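Side-chain contacts in geranylgeranyl pyrophosphate synthase (Corynebacterium glutamicum, PDB 3LK5), which probably joins isoprenoid diphosphates into longer prenyl chains, as a magnesium-dependent prenyltransferase of the FPP/GGPP synthase family: residues D275-G280 against A318-H323; A76-K81 against S230-S235; A52-F57 against G152-V157. One frame throughout, in Å; residues are numbered along the deposited sequence.

Contact 1. Residues D275-G280 against A318-H323; sequences DDIREG and AVITEH
I277 reaches from the short helix 275-278 to helix 314-326 and lays its two branches over neighbouring residues, I320 and T321. A chi1 of -60° sets its CG1 beside the backbone N and leaves the CG2 methyl anti to it; CG2 meets the CG2 methyl of I320 at 4.0 Å, branch methyl against branch methyl. The other branch turns to the threonine, where I277 CG1 lies 3.8 Å from T321 OG1. In both pairs the side chains meet at a slant. That hydroxyl does its polar work at home, in a hydrogen bond to the carbonyl of I317 one turn back, so toward I277 it gives van der Waals contact alone.

This is a small, fully buried apolar seam in the all-helical prenyl synthase fold, with V262 of helix 236-263 touching both I277 and T321. Past I277 the short helix ends in a Schellman motif at G280, whose N bonds back to I277 O at 3.0 Å.

On R278 the guanidinium presents its edge to D275, whose CG lies in the guanidinium plane; NE and NH2 both reach D275 OD1 in weak bonds, 3.4 and 3.3 Å, as part of a salt bridge. R278 NH2 also pairs with OE1 of E279, a poorly ordered side chain.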
ATOM      1  N   ASP A 275     -14.479 -20.707 -13.761  1.00 40.51           N
ATOM      2  CA  ASP A 275     -13.304 -20.331 -12.993  1.00 40.80           C
ATOM      3  C   ASP A 275     -13.580 -20.146 -11.513  1.00 38.25           C
ATOM      4  O   ASP A 275     -12.761 -20.519 -10.675  1.00 37.05           O
ATOM      5  CB  ASP A 275     -12.753 -19.027 -13.554  1.00 44.16           C
ATOM      6  CG  ASP A 275     -11.327 -18.797 -13.164  1.00 53.45           C
ATOM      7  OD1 ASP A 275     -10.491 -19.651 -13.526  1.00 46.38           O
ATOM      8  OD2 ASP A 275     -11.059 -17.760 -12.517  1.00 46.57           O
ATOM      9  N   ASP A 276     -14.741 -19.568 -11.190  1.00 37.50           N
ATOM     10  CA  ASP A 276     -15.114 -19.336  -9.786  1.00 36.80           C
ATOM     11  C   ASP A 276     -15.305 -20.634  -9.007  1.00 37.22           C
ATOM     12  O   ASP A 276     -15.153 -20.638  -7.785  1.00 38.00           O
ATOM     13  CB  ASP A 276     -16.392 -18.494  -9.667  1.00 35.85           C
ATOM     14  CG  ASP A 276     -16.142 -17.000  -9.855  1.00 43.29           C
ATOM     15  OD1 ASP A 276     -14.976 -16.585 -10.034  1.00 37.14           O
ATOM     16  OD2 ASP A 276     -17.108 -16.223  -9.808  1.00 36.20           O
ATOM     17  N   ILE A 277     -15.663 -21.709  -9.708  1.00 36.74           N
ATOM     18  CA  ILE A 277     -15.770 -23.037  -9.071  1.00 37.55           C
ATOM     19  C   ILE A 277     -14.355 -23.560  -8.759  1.00 39.69           C
ATOM     20  O   ILE A 277     -14.055 -23.922  -7.614  1.00 38.36           O
ATOM     21  CB  ILE A 277     -16.532 -24.062  -9.940  1.00 35.76           C
ATOM     22  CG1 ILE A 277     -17.977 -23.625 -10.242  1.00 42.92           C
ATOM     23  CG2 ILE A 277     -16.548 -25.440  -9.270  1.00 42.84           C
ATOM     24  CD1 ILE A 277     -18.806 -23.270  -9.033  1.00 34.55           C
ATOM     25  N   ARG A 278     -13.504 -23.565  -9.795  1.00 42.68           N
ATOM     26  CA  ARG A 278     -12.099 -23.972  -9.691  1.00 45.48           C
ATOM     27  C   ARG A 278     -11.337 -23.224  -8.611  1.00 45.85           C
ATOM     28  O   ARG A 278     -10.501 -23.818  -7.948  1.00 46.28           O
ATOM     29  CB  ARG A 278     -11.382 -23.840 -11.045  1.00 47.16           C
ATOM     30  CG  ARG A 278      -9.963 -24.430 -11.064  1.00 66.58           C
ATOM     31  CD  ARG A 278      -9.079 -23.750 -12.109  1.00 49.95           C
ATOM     32  NE  ARG A 278      -9.077 -22.296 -11.940  1.00 67.18           N
ATOM     33  CZ  ARG A 278      -8.231 -21.618 -11.163  1.00 51.95           C
ATOM     34  NH1 ARG A 278      -7.277 -22.253 -10.484  1.00 67.66           N
ATOM     35  NH2 ARG A 278      -8.328 -20.294 -11.069  1.00 67.54           N
ATOM     36  N   GLU A 279     -11.650 -21.939  -8.427  1.00 46.25           N
ATOM     37  CA  GLU A 279     -10.959 -21.072  -7.476  1.00 46.61           C
ATOM     38  C   GLU A 279     -11.573 -21.142  -6.070  1.00 45.07           C
ATOM     39  O   GLU A 279     -11.008 -20.610  -5.124  1.00 45.61           O
ATOM     40  CB  GLU A 279     -10.999 -19.622  -7.992  1.00 48.58           C
ATOM     41  CG  GLU A 279      -9.907 -18.683  -7.488  1.00 89.53           C
ATOM     42  CD  GLU A 279      -9.042 -18.111  -8.618  1.00 51.67           C
ATOM     43  OE1 GLU A 279      -9.605 -17.715  -9.668  1.00 89.73           O
ATOM     44  OE2 GLU A 279      -7.801 -18.056  -8.446  1.00 89.93           O
ATOM     45  N   GLY A 280     -12.738 -21.773  -5.925  1.00 43.01           N
ATOM     46  CA  GLY A 280     -13.414 -21.831  -4.617  1.00 41.02           C
ATOM     47  C   GLY A 280     -13.951 -20.528  -4.036  1.00 39.89           C
ATOM     48  O   GLY A 280     -13.942 -20.344  -2.809  1.00 39.93           O
ATOM     49  N   ALA A 318     -18.208 -28.623 -14.675  1.00 30.86           N
ATOM     50  CA  ALA A 318     -19.554 -28.595 -15.238  1.00 30.50           C
ATOM     51  C   ALA A 318     -20.552 -29.382 -14.369  1.00 30.19           C
ATOM     52  O   ALA A 318     -21.708 -28.963 -14.174  1.00 29.42           O
ATOM     53  CB  ALA A 318     -19.552 -29.139 -16.683  1.00 30.74           C
ATOM     54  N   VAL A 319     -20.106 -30.531 -13.865  1.00 29.68           N
ATOM     55  CA  VAL A 319     -20.952 -31.389 -13.030  1.00 28.44           C
ATOM     56  C   VAL A 319     -21.335 -30.652 -11.735  1.00 26.76           C
ATOM     57  O   VAL A 319     -22.497 -30.673 -11.336  1.00 26.54           O
ATOM     58  CB  VAL A 319     -20.276 -32.791 -12.777  1.00 29.15           C
ATOM     59  CG1 VAL A 319     -20.880 -33.502 -11.573  1.00 33.07           C
ATOM     60  CG2 VAL A 319     -20.361 -33.641 -14.037  1.00 32.71           C
ATOM     61  N   ILE A 320     -20.378 -29.974 -11.106  1.00 26.35           N
ATOM     62  CA  ILE A 320     -20.673 -29.181  -9.904  1.00 26.89           C
ATOM     63  C   ILE A 320     -21.645 -28.041 -10.282  1.00 25.42           C
ATOM     64  O   ILE A 320     -22.593 -27.720  -9.546  1.00 24.07           O
ATOM     65  CB  ILE A 320     -19.404 -28.511  -9.320  1.00 27.36           C
ATOM     66  CG1 ILE A 320     -18.328 -29.540  -8.877  1.00 31.47           C
ATOM     67  CG2 ILE A 320     -19.748 -27.506  -8.201  1.00 29.01           C
ATOM     68  CD1 ILE A 320     -18.791 -30.646  -7.975  1.00 30.32           C
ATOM     69  N   THR A 321     -21.364 -27.425 -11.424  1.00 24.89           N
ATOM     70  CA  THR A 321     -22.172 -26.305 -11.898  1.00 25.79           C
ATOM     71  C   THR A 321     -23.637 -26.714 -12.108  1.00 25.62           C
ATOM     72  O   THR A 321     -24.561 -25.989 -11.692  1.00 25.44           O
ATOM     73  CB  THR A 321     -21.579 -25.729 -13.171  1.00 27.20           C
ATOM     74  OG1 THR A 321     -20.301 -25.169 -12.860  1.00 25.91           O
ATOM     75  CG2 THR A 321     -22.476 -24.627 -13.690  1.00 26.61           C
ATOM     76  N   GLU A 322     -23.844 -27.870 -12.739  1.00 26.54           N
ATOM     77  CA  GLU A 322     -25.217 -28.386 -12.942  1.00 27.08           C
ATOM     78  C   GLU A 322     -25.896 -28.721 -11.603  1.00 26.35           C
ATOM     79  O   GLU A 322     -27.099 -28.502 -11.459  1.00 25.93           O
ATOM     80  CB  GLU A 322     -25.273 -29.564 -13.943  1.00 27.63           C
ATOM     81  CG  GLU A 322     -24.962 -29.194 -15.423  1.00 33.39           C
ATOM     82  CD  GLU A 322     -25.729 -27.929 -15.923  1.00 28.74           C
ATOM     83  OE1 GLU A 322     -26.879 -27.700 -15.513  1.00 33.85           O
ATOM     84  OE2 GLU A 322     -25.174 -27.157 -16.737  1.00 34.31           O
ATOM     85  N   HIS A 323     -25.135 -29.236 -10.629  1.00 26.54           N
ATOM     86  CA  HIS A 323     -25.697 -29.478  -9.288  1.00 26.16           C
ATOM     87  C   HIS A 323     -26.162 -28.139  -8.692  1.00 25.17           C
ATOM     88  O   HIS A 323     -27.263 -28.060  -8.146  1.00 24.42           O
ATOM     89  CB  HIS A 323     -24.715 -30.168  -8.329  1.00 26.71           C
ATOM     90  CG  HIS A 323     -24.509 -31.638  -8.581  1.00 25.73           C
ATOM     91  ND1 HIS A 323     -25.545 -32.545  -8.655  1.00 26.86           N
ATOM     92  CD2 HIS A 323     -23.370 -32.366  -8.695  1.00 27.01           C
ATOM     93  CE1 HIS A 323     -25.062 -33.761  -8.862  1.00 27.07           C
ATOM     94  NE2 HIS A 323     -23.741 -33.686  -8.858  1.00 27.34           N
TER

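Contact 2. Residues A76-K81 against S230-S235; sequences AAQGHK and SIAGGS
A232 and A77 meet methyl to methyl where helix 205-231 runs out beside the end of helix 65-78, and the chain comes to that point through S230 and I231. The S230 hydroxyl is turned back to the carbonyl of H226, while the carbonyls of S230 and I231 are both taken by the guanidinium of R175, through NE and NH1 respectively, so R175 takes two carbonyls of this last stretch of helix.

A232 then points its CB toward the end of helix 65-78. It sits 3.6 Å from A77 CB, a close fit for two methyls, and 4.0 Å from the backbone N of Q78; Q78 CB follows at 4.2 Å. Q78 adds little beyond that CB, because CG runs anti to its own backbone N (chi1 -156°) and the chain bends again at chi2, taking the amide off to accept a bond at OE1 from S83 N.

At G233 phi turns positive (81°) and its N returns to S230 O at 3.0 Å, closing a Schellman motif. The chain doubles round, and G234 passes so close that its CA is 3.7 Å from A77 CB; the A77 methyl thus touches A232 and G234 from two directions roughly at right angles. S235 ends the turn as N-cap of the next helix, its OG taking the N-H of L238.

The connection between helices 205-231 and 236-263 thus lies against the end of helix 65-78, with L238 touching A77, F74 touching A232, and I231 packing on V90 and A93 of helix 87-111.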
ATOM      1  N   ALA A  76     -22.798  14.850 -11.587  1.00 25.62           N
ATOM      2  CA  ALA A  76     -24.085  14.870 -10.881  1.00 27.48           C
ATOM      3  C   ALA A  76     -24.200  16.046  -9.887  1.00 30.15           C
ATOM      4  O   ALA A  76     -25.276  16.661  -9.774  1.00 30.47           O
ATOM      5  CB  ALA A  76     -24.361  13.519 -10.189  1.00 27.34           C
ATOM      6  N   ALA A  77     -23.102  16.367  -9.201  1.00 30.97           N
ATOM      7  CA  ALA A  77     -23.062  17.429  -8.189  1.00 34.27           C
ATOM      8  C   ALA A  77     -22.764  18.786  -8.773  1.00 38.66           C
ATOM      9  O   ALA A  77     -23.055  19.812  -8.181  1.00 38.58           O
ATOM     10  CB  ALA A  77     -21.994  17.116  -7.153  1.00 34.00           C
ATOM     11  N   GLN A  78     -22.098  18.795  -9.913  1.00 43.33           N
ATOM     12  CA  GLN A  78     -21.552  20.045 -10.415  1.00 46.23           C
ATOM     13  C   GLN A  78     -22.705  20.736 -11.108  1.00 50.58           C
ATOM     14  O   GLN A  78     -22.686  21.951 -11.279  1.00 52.25           O
ATOM     15  CB  GLN A  78     -20.376  19.788 -11.354  1.00 44.32           C
ATOM     16  CG  GLN A  78     -19.432  20.962 -11.452  1.00 54.81           C
ATOM     17  CD  GLN A  78     -19.016  21.264 -12.872  1.00 42.96           C
ATOM     18  OE1 GLN A  78     -18.118  22.068 -13.099  1.00 55.13           O
ATOM     19  NE2 GLN A  78     -19.672  20.626 -13.842  1.00 54.88           N
ATOM     20  N   GLY A  79     -23.719  19.952 -11.470  1.00 53.00           N
ATOM     21  CA  GLY A  79     -24.952  20.463 -12.099  1.00 55.76           C
ATOM     22  C   GLY A  79     -24.701  21.245 -13.387  1.00 58.75           C
ATOM     23  O   GLY A  79     -23.696  21.021 -14.092  1.00 57.71           O
ATOM     24  N   HIS A  80     -25.615  22.173 -13.689  1.00 62.21           N
ATOM     25  CA  HIS A  80     -25.507  23.034 -14.881  1.00 65.03           C
ATOM     26  C   HIS A  80     -24.497  24.175 -14.713  1.00 65.82           C
ATOM     27  O   HIS A  80     -24.398  25.049 -15.585  1.00 66.48           O
ATOM     28  CB  HIS A  80     -26.887  23.586 -15.298  1.00 66.86           C
ATOM     29  CG  HIS A  80     -27.906  22.521 -15.581  1.00 69.78           C
ATOM     30  ND1 HIS A  80     -29.219  22.614 -15.162  1.00 68.60           N
ATOM     31  CD2 HIS A  80     -27.800  21.331 -16.225  1.00 68.36           C
ATOM     32  CE1 HIS A  80     -29.877  21.530 -15.540  1.00 69.40           C
ATOM     33  NE2 HIS A  80     -29.040  20.737 -16.188  1.00 69.47           N
ATOM     34  N   LYS A  81     -23.739  24.151 -13.610  1.00 65.70           N
ATOM     35  CA  LYS A  81     -22.755  25.204 -13.294  1.00 65.20           C
ATOM     36  C   LYS A  81     -21.273  24.788 -13.406  1.00 64.19           C
ATOM     37  O   LYS A  81     -20.928  23.697 -13.878  1.00 63.99           O
ATOM     38  CB  LYS A  81     -23.041  25.839 -11.913  1.00 65.31           C
ATOM     39  CG  LYS A  81     -22.756  24.927 -10.726  1.00 67.91           C
ATOM     40  CD  LYS A  81     -23.075  25.573  -9.388  1.00 65.32           C
ATOM     41  CE  LYS A  81     -22.736  24.623  -8.244  1.00 67.85           C
ATOM     42  NZ  LYS A  81     -21.318  24.155  -8.334  1.00 65.39           N
ATOM     43  N   SER A 230     -17.973  14.866  -3.768  1.00 22.58           N
ATOM     44  CA  SER A 230     -17.282  15.696  -2.766  1.00 23.03           C
ATOM     45  C   SER A 230     -16.353  16.701  -3.433  1.00 22.37           C
ATOM     46  O   SER A 230     -16.283  17.855  -3.014  1.00 22.88           O
ATOM     47  CB  SER A 230     -16.472  14.797  -1.798  1.00 23.60           C
ATOM     48  OG  SER A 230     -17.392  14.084  -0.977  1.00 24.58           O
ATOM     49  N   ILE A 231     -15.682  16.279  -4.500  1.00 23.08           N
ATOM     50  CA  ILE A 231     -14.771  17.208  -5.234  1.00 23.75           C
ATOM     51  C   ILE A 231     -15.572  18.415  -5.752  1.00 23.51           C
ATOM     52  O   ILE A 231     -15.111  19.574  -5.654  1.00 23.15           O
ATOM     53  CB  ILE A 231     -14.024  16.486  -6.358  1.00 23.88           C
ATOM     54  CG1 ILE A 231     -13.036  15.487  -5.747  1.00 25.26           C
ATOM     55  CG2 ILE A 231     -13.249  17.504  -7.305  1.00 23.69           C
ATOM     56  CD1 ILE A 231     -12.467  14.472  -6.753  1.00 25.86           C
ATOM     57  N   ALA A 232     -16.795  18.134  -6.218  1.00 22.84           N
ATOM     58  CA  ALA A 232     -17.696  19.164  -6.780  1.00 26.00           C
ATOM     59  C   ALA A 232     -18.452  19.944  -5.713  1.00 27.30           C
ATOM     60  O   ALA A 232     -19.121  20.922  -6.033  1.00 28.46           O
ATOM     61  CB  ALA A 232     -18.692  18.524  -7.761  1.00 25.87           C
ATOM     62  N   GLY A 233     -18.323  19.555  -4.450  1.00 26.11           N
ATOM     63  CA  GLY A 233     -18.967  20.312  -3.368  1.00 25.66           C
ATOM     64  C   GLY A 233     -20.434  19.932  -3.263  1.00 26.06           C
ATOM     65  O   GLY A 233     -21.259  20.736  -2.804  1.00 26.17           O
ATOM     66  N   GLY A 234     -20.757  18.697  -3.654  1.00 24.99           N
ATOM     67  CA  GLY A 234     -22.145  18.166  -3.647  1.00 26.13           C
ATOM     68  C   GLY A 234     -22.799  18.187  -2.261  1.00 26.24           C
ATOM     69  O   GLY A 234     -22.125  18.026  -1.216  1.00 25.74           O
ATOM     70  N   SER A 235     -24.110  18.430  -2.253  1.00 26.14           N
ATOM     71  CA  SER A 235     -24.857  18.533  -1.008  1.00 27.04           C
ATOM     72  C   SER A 235     -24.959  17.171  -0.316  1.00 27.89           C
ATOM     73  O   SER A 235     -24.742  16.130  -0.942  1.00 26.81           O
ATOM     74  CB  SER A 235     -26.279  19.052  -1.295  1.00 25.43           C
ATOM     75  OG  SER A 235     -27.011  18.034  -1.963  1.00 25.73           O
TER

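Contact 3. Residues A52-F57 against G152-V157; sequences AHLRSF and GDMALV
The backbone bond from L156 N to G152 O, 3.0 Å long, belongs to the helical turn that carries M154 and A155 up against L54. A matching bond of 3.0 Å, from S56 N to A52 O, spans L54 on the other side. With the backbone amides thus used inside each helix, the joint between the helices is made by apolar side chains, and no hydrogen bond crosses it.

L54 does nearly all the reaching. Its CG is anti to the backbone N (chi1 173°), which drives the isobutyl group out from helix 45-59 and splits its two methyls over the facing turn. CD1 lies 4.2 Å from the CB of A155. CD2 rests over the backbone between the two partners, 4.1 Å from A155 N and 4.3 Å from M154 CB. The small side chain of A155 lets the leucine come down this near to the main chain, though the two backbones stay well apart, with L54 CA 7.8 Å from A155 CA.

The geometry is that of helix-on-helix packing in the all-alpha prenyl synthase fold, a buried leucine set against a turn of helix 144-164. M154, a selenomethionine, meets L54 at the base of its side chain, CB being nearest; its selenium end heads elsewhere, and the residue packs on I40 of helix 21-43 and on I188 of the second subunit. The far face of the same turn is dimer interface, where D153 OD2 bonds to H107 ND1 of the second subunit and L156 meets its own counterpart. L54 also touches I106 of helix 87-111.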
ATOM      1  N   ALA A  52       8.139  -0.789 -15.560  1.00 28.34           N
ATOM      2  CA  ALA A  52       7.661  -1.021 -16.960  1.00 28.53           C
ATOM      3  C   ALA A  52       6.543  -2.045 -16.988  1.00 29.01           C
ATOM      4  O   ALA A  52       5.570  -1.919 -17.740  1.00 29.79           O
ATOM      5  CB  ALA A  52       8.846  -1.478 -17.890  1.00 28.02           C
ATOM      6  N   HIS A  53       6.694  -3.087 -16.183  1.00 30.05           N
ATOM      7  CA  HIS A  53       5.684  -4.136 -16.074  1.00 30.81           C
ATOM      8  C   HIS A  53       4.417  -3.616 -15.430  1.00 28.66           C
ATOM      9  O   HIS A  53       3.292  -3.964 -15.854  1.00 27.55           O
ATOM     10  CB  HIS A  53       6.243  -5.329 -15.288  1.00 36.05           C
ATOM     11  CG  HIS A  53       7.267  -6.114 -16.049  1.00 40.27           C
ATOM     12  ND1 HIS A  53       7.025  -6.605 -17.315  1.00 40.10           N
ATOM     13  CD2 HIS A  53       8.528  -6.499 -15.733  1.00 39.66           C
ATOM     14  CE1 HIS A  53       8.099  -7.250 -17.751  1.00 40.53           C
ATOM     15  NE2 HIS A  53       9.021  -7.202 -16.808  1.00 40.11           N
ATOM     16  N   LEU A  54       4.577  -2.768 -14.409  1.00 27.45           N
ATOM     17  CA  LEU A  54       3.410  -2.170 -13.771  1.00 27.10           C
ATOM     18  C   LEU A  54       2.701  -1.238 -14.765  1.00 26.41           C
ATOM     19  O   LEU A  54       1.469  -1.227 -14.849  1.00 27.34           O
ATOM     20  CB  LEU A  54       3.839  -1.409 -12.472  1.00 26.98           C
ATOM     21  CG  LEU A  54       2.742  -0.588 -11.784  1.00 27.07           C
ATOM     22  CD1 LEU A  54       1.573  -1.469 -11.373  1.00 28.01           C
ATOM     23  CD2 LEU A  54       3.283   0.213 -10.564  1.00 27.49           C
ATOM     24  N   ARG A  55       3.494  -0.459 -15.497  1.00 26.62           N
ATOM     25  CA  ARG A  55       2.981   0.466 -16.512  1.00 28.95           C
ATOM     26  C   ARG A  55       2.133  -0.263 -17.550  1.00 29.16           C
ATOM     27  O   ARG A  55       1.007   0.177 -17.848  1.00 28.27           O
ATOM     28  CB  ARG A  55       4.123   1.199 -17.205  1.00 30.39           C
ATOM     29  CG  ARG A  55       3.638   2.143 -18.310  1.00 32.26           C
ATOM     30  CD  ARG A  55       4.793   2.682 -19.144  1.00 33.01           C
ATOM     31  NE  ARG A  55       4.302   3.563 -20.215  1.00 32.59           N
ATOM     32  CZ  ARG A  55       4.419   4.889 -20.192  1.00 33.78           C
ATOM     33  NH1 ARG A  55       5.036   5.501 -19.184  1.00 31.46           N
ATOM     34  NH2 ARG A  55       3.943   5.609 -21.198  1.00 32.79           N
ATOM     35  N   SER A  56       2.661  -1.363 -18.109  1.00 29.91           N
ATOM     36  CA  SER A  56       1.886  -2.167 -19.055  1.00 30.80           C
ATOM     37  C   SER A  56       0.582  -2.651 -18.451  1.00 31.15           C
ATOM     38  O   SER A  56      -0.471  -2.623 -19.113  1.00 31.54           O
ATOM     39  CB  SER A  56       2.677  -3.375 -19.577  1.00 31.21           C
ATOM     40  OG  SER A  56       3.822  -2.925 -20.261  1.00 45.51           O
ATOM     41  N   PHE A  57       0.642  -3.111 -17.204  1.00 30.29           N
ATOM     42  CA  PHE A  57      -0.541  -3.660 -16.561  1.00 31.07           C
ATOM     43  C   PHE A  57      -1.635  -2.592 -16.380  1.00 30.75           C
ATOM     44  O   PHE A  57      -2.814  -2.844 -16.637  1.00 30.37           O
ATOM     45  CB  PHE A  57      -0.148  -4.292 -15.219  1.00 32.86           C
ATOM     46  CG  PHE A  57      -1.266  -4.977 -14.502  1.00 38.37           C
ATOM     47  CD1 PHE A  57      -1.740  -6.228 -14.936  1.00 35.63           C
ATOM     48  CD2 PHE A  57      -1.836  -4.400 -13.375  1.00 34.60           C
ATOM     49  CE1 PHE A  57      -2.786  -6.876 -14.264  1.00 39.19           C
ATOM     50  CE2 PHE A  57      -2.887  -5.023 -12.699  1.00 38.78           C
ATOM     51  CZ  PHE A  57      -3.363  -6.272 -13.128  1.00 35.50           C
ATOM     52  N   GLY A 152       2.698  -3.851  -6.480  1.00 23.53           N
ATOM     53  CA  GLY A 152       1.379  -3.482  -5.931  1.00 24.11           C
ATOM     54  C   GLY A 152       1.532  -2.349  -4.929  1.00 23.88           C
ATOM     55  O   GLY A 152       0.741  -1.415  -4.917  1.00 23.91           O
ATOM     56  N   ASP A 153       2.565  -2.414  -4.094  1.00 23.40           N
ATOM     57  CA  ASP A 153       2.760  -1.350  -3.101  1.00 23.35           C
ATOM     58  C   ASP A 153       3.082  -0.022  -3.794  1.00 22.76           C
ATOM     59  O   ASP A 153       2.606   1.028  -3.374  1.00 21.94           O
ATOM     60  CB  ASP A 153       3.890  -1.694  -2.131  1.00 23.52           C
ATOM     61  CG  ASP A 153       3.566  -2.873  -1.208  1.00 26.88           C
ATOM     62  OD1 ASP A 153       2.390  -3.275  -1.103  1.00 24.29           O
ATOM     63  OD2 ASP A 153       4.519  -3.368  -0.521  1.00 25.27           O
HETATM   64  N   MSE A 154       3.894  -0.077  -4.853  1.00 22.42           N
HETATM   65  CA  MSE A 154       4.176   1.122  -5.646  1.00 23.63           C
HETATM   66  C   MSE A 154       2.882   1.727  -6.219  1.00 22.97           C
HETATM   67  O   MSE A 154       2.704   2.947  -6.180  1.00 21.14           O
HETATM   68  CB  MSE A 154       5.181   0.837  -6.765  1.00 25.75           C
HETATM   69  CG  MSE A 154       5.700   2.105  -7.438  1.00 21.65           C
HETATM   70 SE   MSE A 154       6.971   3.084  -6.314  1.00 31.64          SE
HETATM   71  CE  MSE A 154       8.545   1.975  -6.718  1.00 20.77           C
ATOM     72  N   ALA A 155       2.008   0.871  -6.737  1.00 23.04           N
ATOM     73  CA  ALA A 155       0.727   1.334  -7.290  1.00 23.29           C
ATOM     74  C   ALA A 155      -0.073   2.026  -6.195  1.00 23.16           C
ATOM     75  O   ALA A 155      -0.688   3.056  -6.438  1.00 23.69           O
ATOM     76  CB  ALA A 155      -0.050   0.184  -7.866  1.00 22.24           C
ATOM     77  N   LEU A 156      -0.058   1.473  -4.991  1.00 22.67           N
ATOM     78  CA  LEU A 156      -0.859   2.078  -3.925  1.00 23.17           C
ATOM     79  C   LEU A 156      -0.333   3.440  -3.484  1.00 21.23           C
ATOM     80  O   LEU A 156      -1.132   4.380  -3.278  1.00 20.15           O
ATOM     81  CB  LEU A 156      -1.028   1.085  -2.740  1.00 26.08           C
ATOM     82  CG  LEU A 156      -1.902   1.531  -1.565  1.00 28.76           C
ATOM     83  CD1 LEU A 156      -3.355   1.881  -2.024  1.00 28.49           C
ATOM     84  CD2 LEU A 156      -1.947   0.352  -0.550  1.00 29.29           C
ATOM     85  N   VAL A 157       0.988   3.579  -3.353  1.00 21.39           N
ATOM     86  CA  VAL A 157       1.566   4.889  -3.034  1.00 21.25           C
ATOM     87  C   VAL A 157       1.351   5.891  -4.179  1.00 19.95           C
ATOM     88  O   VAL A 157       1.079   7.063  -3.933  1.00 19.06           O
ATOM     89  CB  VAL A 157       3.077   4.866  -2.510  1.00 24.43           C
ATOM     90  CG1 VAL A 157       3.199   3.969  -1.264  1.00 24.42           C
ATOM     91  CG2 VAL A 157       4.033   4.495  -3.530  1.00 26.57           C
TER

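In the fold
Along the chain contacts 2 and 3 interlock: 52-57 and 76-81, on the consecutive helices 45-59 and 65-78, come first, then their partners 152-157 and 230-235. Contact 1 follows, on helices 275-278 and 314-326. No two contacts touch. Centres of contacts 1 and 2 are 45 Å apart, on opposite sides of the chain's centre, while the centre of contact 3 is about 32 Å from that of contact 1 and about 31 Å from that of contact 2. Helix 87-111, which carries the magnesium ligand D108, runs past both, touching I231 next to contact 2 and L54 of contact 3. All three contacts lie away from the metal site, each joining helices distant in sequence; contact 3 also backs onto the dimer interface.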